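Local coordinates for protein dTDP-4-dehydrorhamnose Reductase (Yersinia enterocolitica, PDB 5U9C) that probably catalyses the NADPH-dependent reduction of dTDP-4-dehydrorhamnose to dTDP-L-rhamnose, a step of dTDP-L-rhamnose biosynthesis, at residues Glu46-Tyr51 with Glu88-Ala93; Ala218-Ile223 with Pro276-Ser281. All blocks are in the same frame, centred on the assembly; numbering follows the deposited sequence.

The two contacts lie on opposite sides of the centre of the chain, with centres 36 Å apart and nearest atoms about 22 Å apart, so neither touches the other. Interaction 1 comes first along the chain and packs helix 48-55 against the long helix 76-97; both belong to the Rossmann-type fold, whose parallel sheet runs in the strand order 2-1-3-4-5-6. Interaction 2 follows later in the chain, and joins the loop after 213-217, an outermost strand of that sheet, to the start of the C-terminal helix 279-288. One contact thus pairs two helices next to strand 59-62, while the other connects the C-terminal helix to the edge of the same sheet.

Interaction 1 (Glu46-Tyr51 with Glu88-Ala93); sequences EAIFSY and EQIAQA. With IMD (imidazole), chain H.
Helix-helix packing in the Rossmann-type fold brings helix 48-55 against helix 76-97, with the side chains of Ile48 and Phe49 meeting Gln89, Ile90, Gln92 and Ala93. Ile48 reaches across with its CG2 branch, which lies 3.7 Å from Ile90 CG1 and also rests on the CB of Gln89. Phe49 holds CG anti to its backbone N (chi1 -175°), which carries the ring over to the next turn of the partner helix: Phe49 CD2 comes within 3.9 Å of Ala93 CB, while the ring edge faces the carbonyl oxygen of Gln92, CE2 to O being 3.7 Å. An imidazole, probably from the crystallisation liquor, covers one face of this ring, its N3 above the centre, and its N1 makes a weak hydrogen bond to Gln89 OE1 (3.3 Å). Gln89 OE1 also accepts from a water, 2.7 Å from OE1 to the water oxygen, and this water in turn takes the Phe49 N-H, 2.9 Å from Phe49 N. It thereby satisfies the Phe49 amide and bridges the two segments. Ala93 extends the helix pair onto Ile52 and Thr53 of helix 48-55, Ile90 faces the sheet at Ile60 and His62 of strand 59-62, and Gln92 packs on Thr146 of a second subunit.

Interaction 2 (Ala218-Ile223 with Pro276-Ser281); sequences ASSGTI and PSLWKS
The backbones of Ser220, in the loop after edge strand 213-217, and Leu278, at the start of helix 279-288, form a single beta bridge, in which Ser220 N donates to Ser277 O (2.9 Å, N-H...O 169°) and Trp279 N to Ser220 O (3.1 Å). Pro276 lays its ring against the Ala218-Ser219 peptide, Pro276 CG lying 3.4 Å from Ala218 O. Trp279 has the largest share of the contact. Its CG sits between the backbone N and the carbonyl carbon (chi1 76°), turning the indole back to the loop, where Ser220 O meets the ring edge in plane. Ile223 comes from the opposite direction and places CD1 over one face, 3.7 Å from the centroid of the six-membered ring of Trp279 in a CH-pi contact, with CG2 3.6 Å from Trp279 NE1. Lys280 CG covers the other face. Ser219 turns OG to Asp282, whose carboxylate also takes the Ser277 N-H. The Ile223 side chain is about 9 Å from that of Phe168, seen binding (R)-malate in a structure of this protein. Two backbone hydrogen bonds thus fix the bridge, one of them satisfying the first amide after N-cap Leu278, while Ile223 and Lys280 confine the indole, on which Ile193 and Ala231 also pack.

Interaction 1 (Glu46-Tyr51 with Glu88-Ala93)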
loop_
_atom_site.group_PDB
_atom_site.type_symbol
_atom_site.label_atom_id
_atom_site.label_comp_id
_atom_site.label_asym_id
_atom_site.label_seq_id
_atom_site.Cartn_x
_atom_site.Cartn_y
_atom_site.Cartn_z
ATOM N N GLU D 46 -3.294 -12.247 36.605
ATOM C CA GLU D 46 -3.667 -11.547 37.838
ATOM C C GLU D 46 -2.919 -11.964 39.111
ATOM O O GLU D 46 -3.005 -11.268 40.123
ATOM C CB GLU D 46 -5.171 -11.658 38.098
ATOM C CG GLU D 46 -5.705 -13.082 38.314
ATOM C CD GLU D 46 -6.090 -13.826 37.032
ATOM O OE1 GLU D 46 -7.026 -14.650 37.124
ATOM O OE2 GLU D 46 -5.509 -13.574 35.941
ATOM N N ALA D 47 -2.209 -13.096 39.076
ATOM C CA ALA D 47 -1.456 -13.576 40.234
ATOM C C ALA D 47 0.035 -13.295 40.092
ATOM O O ALA D 47 0.804 -13.518 41.026
ATOM C CB ALA D 47 -1.683 -15.074 40.429
ATOM N N ILE D 48 0.442 -12.779 38.947
ATOM C CA ILE D 48 1.857 -12.548 38.701
ATOM C C ILE D 48 2.515 -11.457 39.563
ATOM O O ILE D 48 3.582 -11.692 40.119
ATOM C CB ILE D 48 2.099 -12.283 37.208
ATOM C CG1 ILE D 48 1.760 -13.559 36.422
ATOM C CG2 ILE D 48 3.536 -11.848 36.943
ATOM C CD1 ILE D 48 1.907 -13.420 34.921
ATOM N N PHE D 49 1.898 -10.282 39.654
ATOM C CA PHE D 49 2.481 -9.160 40.390
ATOM C C PHE D 49 2.814 -9.501 41.851
ATOM O O PHE D 49 3.947 -9.261 42.303
ATOM C CB PHE D 49 1.582 -7.925 40.305
ATOM C CG PHE D 49 2.174 -6.697 40.934
ATOM C CD1 PHE D 49 1.957 -6.414 42.287
ATOM C CD2 PHE D 49 2.940 -5.813 40.179
ATOM C CE1 PHE D 49 2.506 -5.278 42.864
ATOM C CE2 PHE D 49 3.472 -4.671 40.747
ATOM C CZ PHE D 49 3.273 -4.409 42.089
ATOM N N SER D 50 1.855 -10.067 42.578
ATOM C CA SER D 50 2.092 -10.425 43.981
ATOM C C SER D 50 3.211 -11.435 44.119
ATOM O O SER D 50 4.070 -11.290 44.985
ATOM C CB SER D 50 0.839 -10.976 44.644
ATOM O OG SER D 50 -0.128 -9.968 44.751
ATOM N N TYR D 51 3.209 -12.443 43.253
ATOM C CA TYR D 51 4.247 -13.488 43.293
ATOM C C TYR D 51 5.639 -12.924 43.041
ATOM O O TYR D 51 6.529 -13.090 43.865
ATOM C CB TYR D 51 3.953 -14.646 42.315
ATOM C CG TYR D 51 5.115 -15.586 42.176
ATOM C CD1 TYR D 51 5.506 -16.416 43.229
ATOM C CD2 TYR D 51 5.849 -15.623 41.001
ATOM C CE1 TYR D 51 6.614 -17.267 43.109
ATOM C CE2 TYR D 51 6.945 -16.448 40.866
ATOM C CZ TYR D 51 7.327 -17.266 41.907
ATOM O OH TYR D 51 8.416 -18.070 41.715
ATOM N N GLU D 88 2.782 -7.483 30.830
ATOM C CA GLU D 88 2.492 -6.220 31.496
ATOM C C GLU D 88 2.629 -6.368 33.010
ATOM O O GLU D 88 3.190 -5.500 33.671
ATOM C CB GLU D 88 1.084 -5.736 31.134
ATOM C CG GLU D 88 0.520 -4.554 31.938
ATOM C CD GLU D 88 1.253 -3.234 31.727
ATOM O OE1 GLU D 88 2.025 -3.112 30.755
ATOM O OE2 GLU D 88 1.052 -2.298 32.545
ATOM N N GLN D 89 2.099 -7.451 33.564
ATOM C CA GLN D 89 2.228 -7.685 35.011
ATOM C C GLN D 89 3.682 -7.930 35.414
ATOM O O GLN D 89 4.132 -7.448 36.447
ATOM C CB GLN D 89 1.321 -8.819 35.455
ATOM C CG GLN D 89 -0.148 -8.477 35.246
ATOM C CD GLN D 89 -0.568 -7.279 36.045
ATOM O OE1 GLN D 89 -0.415 -7.252 37.265
ATOM N NE2 GLN D 89 -1.116 -6.279 35.367
ATOM N N ILE D 90 4.417 -8.671 34.595
ATOM C CA ILE D 90 5.831 -8.921 34.873
ATOM C C ILE D 90 6.611 -7.592 34.866
ATOM O O ILE D 90 7.435 -7.347 35.756
ATOM C CB ILE D 90 6.433 -9.919 33.859
ATOM C CG1 ILE D 90 5.795 -11.305 34.081
ATOM C CG2 ILE D 90 7.952 -9.983 33.998
ATOM C CD1 ILE D 90 6.142 -12.354 33.055
ATOM N N ALA D 91 6.357 -6.748 33.867
ATOM C CA ALA D 91 7.041 -5.445 33.777
ATOM C C ALA D 91 6.689 -4.538 34.974
ATOM O O ALA D 91 7.566 -3.878 35.515
ATOM C CB ALA D 91 6.695 -4.760 32.483
ATOM N N GLN D 92 5.422 -4.540 35.401
ATOM C CA GLN D 92 5.015 -3.734 36.546
ATOM C C GLN D 92 5.725 -4.242 37.811
ATOM O O GLN D 92 6.195 -3.444 38.617
ATOM C CB GLN D 92 3.483 -3.713 36.742
ATOM C CG GLN D 92 2.708 -2.894 35.713
ATOM C CD GLN D 92 3.137 -1.432 35.666
ATOM O OE1 GLN D 92 3.550 -0.853 36.675
ATOM N NE2 GLN D 92 2.995 -0.817 34.501
ATOM N N ALA D 93 5.807 -5.564 37.960
ATOM C CA ALA D 93 6.489 -6.163 39.092
ATOM C C ALA D 93 8.005 -5.823 39.063
ATOM O O ALA D 93 8.581 -5.464 40.101
ATOM C CB ALA D 93 6.263 -7.656 39.121
HETATM N N1 IMD H . -1.685 -5.123 39.410
HETATM C C2 IMD H . -0.744 -4.207 39.087
HETATM N N3 IMD H . -0.533 -3.414 40.163
HETATM C C4 IMD H . -1.343 -3.832 41.161
HETATM C C5 IMD H . -2.068 -4.905 40.688
HETATM O O HOH W 1 -0.657 -9.568 38.535
#

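Interaction 2 (Ala218-Ile223 with Pro276-Ser281)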
loop_
_atom_site.group_PDB
_atom_site.type_symbol
_atom_site.label_atom_id
_atom_site.label_comp_id
_atom_site.label_asym_id
_atom_site.label_seq_id
_atom_site.Cartn_x
_atom_site.Cartn_y
_atom_site.Cartn_z
ATOM N N ALA D 218 20.869 -12.493 15.852
ATOM C CA ALA D 218 20.709 -13.517 14.817
ATOM C C ALA D 218 21.952 -13.675 13.960
ATOM O O ALA D 218 22.733 -12.720 13.791
ATOM C CB ALA D 218 19.530 -13.160 13.916
ATOM N N SER D 219 22.114 -14.872 13.401
ATOM C CA SER D 219 23.209 -15.139 12.488
ATOM C C SER D 219 23.021 -14.271 11.236
ATOM O O SER D 219 21.892 -13.911 10.874
ATOM C CB SER D 219 23.243 -16.619 12.099
ATOM O OG SER D 219 23.389 -17.453 13.229
ATOM N N SER D 220 24.131 -13.954 10.586
ATOM C CA SER D 220 24.114 -13.136 9.383
ATOM C C SER D 220 23.562 -13.940 8.201
ATOM O O SER D 220 24.017 -15.056 7.940
ATOM C CB SER D 220 25.536 -12.646 9.078
ATOM O OG SER D 220 25.582 -11.899 7.883
ATOM N N GLY D 221 22.582 -13.378 7.499
ATOM C CA GLY D 221 21.998 -14.046 6.338
ATOM C C GLY D 221 20.485 -14.036 6.386
ATOM O O GLY D 221 19.888 -14.230 7.451
ATOM N N THR D 222 19.884 -13.759 5.233
ATOM C CA THR D 222 18.427 -13.765 5.056
ATOM C C THR D 222 18.194 -14.918 4.116
ATOM O O THR D 222 18.499 -14.824 2.936
ATOM C CB THR D 222 17.939 -12.438 4.467
ATOM O OG1 THR D 222 18.344 -11.400 5.346
ATOM C CG2 THR D 222 16.439 -12.409 4.362
ATOM N N ILE D 223 17.598 -15.986 4.649
ATOM C CA ILE D 223 17.449 -17.250 3.944
ATOM C C ILE D 223 16.072 -17.871 4.108
ATOM O O ILE D 223 15.304 -17.462 4.956
ATOM C CB ILE D 223 18.501 -18.247 4.501
ATOM C CG1 ILE D 223 18.346 -18.321 6.031
ATOM C CG2 ILE D 223 19.889 -17.776 4.108
ATOM C CD1 ILE D 223 19.347 -19.123 6.776
ATOM N N PRO D 276 26.911 -13.709 17.222
ATOM C CA PRO D 276 26.614 -14.769 16.273
ATOM C C PRO D 276 27.584 -14.662 15.111
ATOM O O PRO D 276 28.325 -13.683 15.007
ATOM C CB PRO D 276 25.192 -14.455 15.804
ATOM C CG PRO D 276 24.819 -13.158 16.411
ATOM C CD PRO D 276 26.033 -12.553 17.019
ATOM N N SER D 277 27.549 -15.635 14.225
ATOM C CA SER D 277 28.445 -15.641 13.073
ATOM C C SER D 277 27.605 -15.756 11.774
ATOM O O SER D 277 26.488 -15.221 11.704
ATOM C CB SER D 277 29.456 -16.788 13.272
ATOM O OG SER D 277 30.354 -16.896 12.200
ATOM N N LEU D 278 28.139 -16.413 10.753
ATOM C CA LEU D 278 27.434 -16.610 9.490
ATOM C C LEU D 278 26.416 -17.746 9.682
ATOM O O LEU D 278 26.681 -18.699 10.425
ATOM C CB LEU D 278 28.418 -16.938 8.381
ATOM C CG LEU D 278 29.526 -15.902 8.132
ATOM C CD1 LEU D 278 30.576 -16.426 7.154
ATOM C CD2 LEU D 278 28.964 -14.567 7.644
ATOM N N TRP D 279 25.253 -17.643 9.042
ATOM C CA TRP D 279 24.193 -18.670 9.229
ATOM C C TRP D 279 24.668 -20.106 8.953
ATOM O O TRP D 279 24.388 -20.983 9.744
ATOM C CB TRP D 279 22.926 -18.341 8.423
ATOM C CG TRP D 279 22.999 -18.609 6.962
ATOM C CD1 TRP D 279 23.481 -17.779 5.987
ATOM C CD2 TRP D 279 22.591 -19.805 6.300
ATOM N NE1 TRP D 279 23.372 -18.378 4.763
ATOM C CE2 TRP D 279 22.817 -19.617 4.921
ATOM C CE3 TRP D 279 22.044 -21.021 6.740
ATOM C CZ2 TRP D 279 22.526 -20.603 3.969
ATOM C CZ3 TRP D 279 21.724 -21.990 5.789
ATOM C CH2 TRP D 279 21.980 -21.775 4.420
ATOM N N LYS D 280 25.413 -20.326 7.871
ATOM C CA LYS D 280 25.905 -21.674 7.550
ATOM C C LYS D 280 26.824 -22.252 8.613
ATOM O O LYS D 280 26.707 -23.430 8.939
ATOM C CB LYS D 280 26.595 -21.751 6.182
ATOM C CG LYS D 280 25.638 -21.913 5.026
ATOM C CD LYS D 280 26.384 -22.281 3.755
ATOM C CE LYS D 280 25.420 -22.607 2.629
ATOM N NZ LYS D 280 26.152 -23.065 1.424
ATOM N N SER D 281 27.714 -21.430 9.158
ATOM C CA SER D 281 28.632 -21.885 10.209
ATOM C C SER D 281 27.871 -22.182 11.490
ATOM O O SER D 281 28.145 -23.176 12.130
ATOM C CB SER D 281 29.686 -20.825 10.544
ATOM O OG SER D 281 30.301 -20.341 9.380
#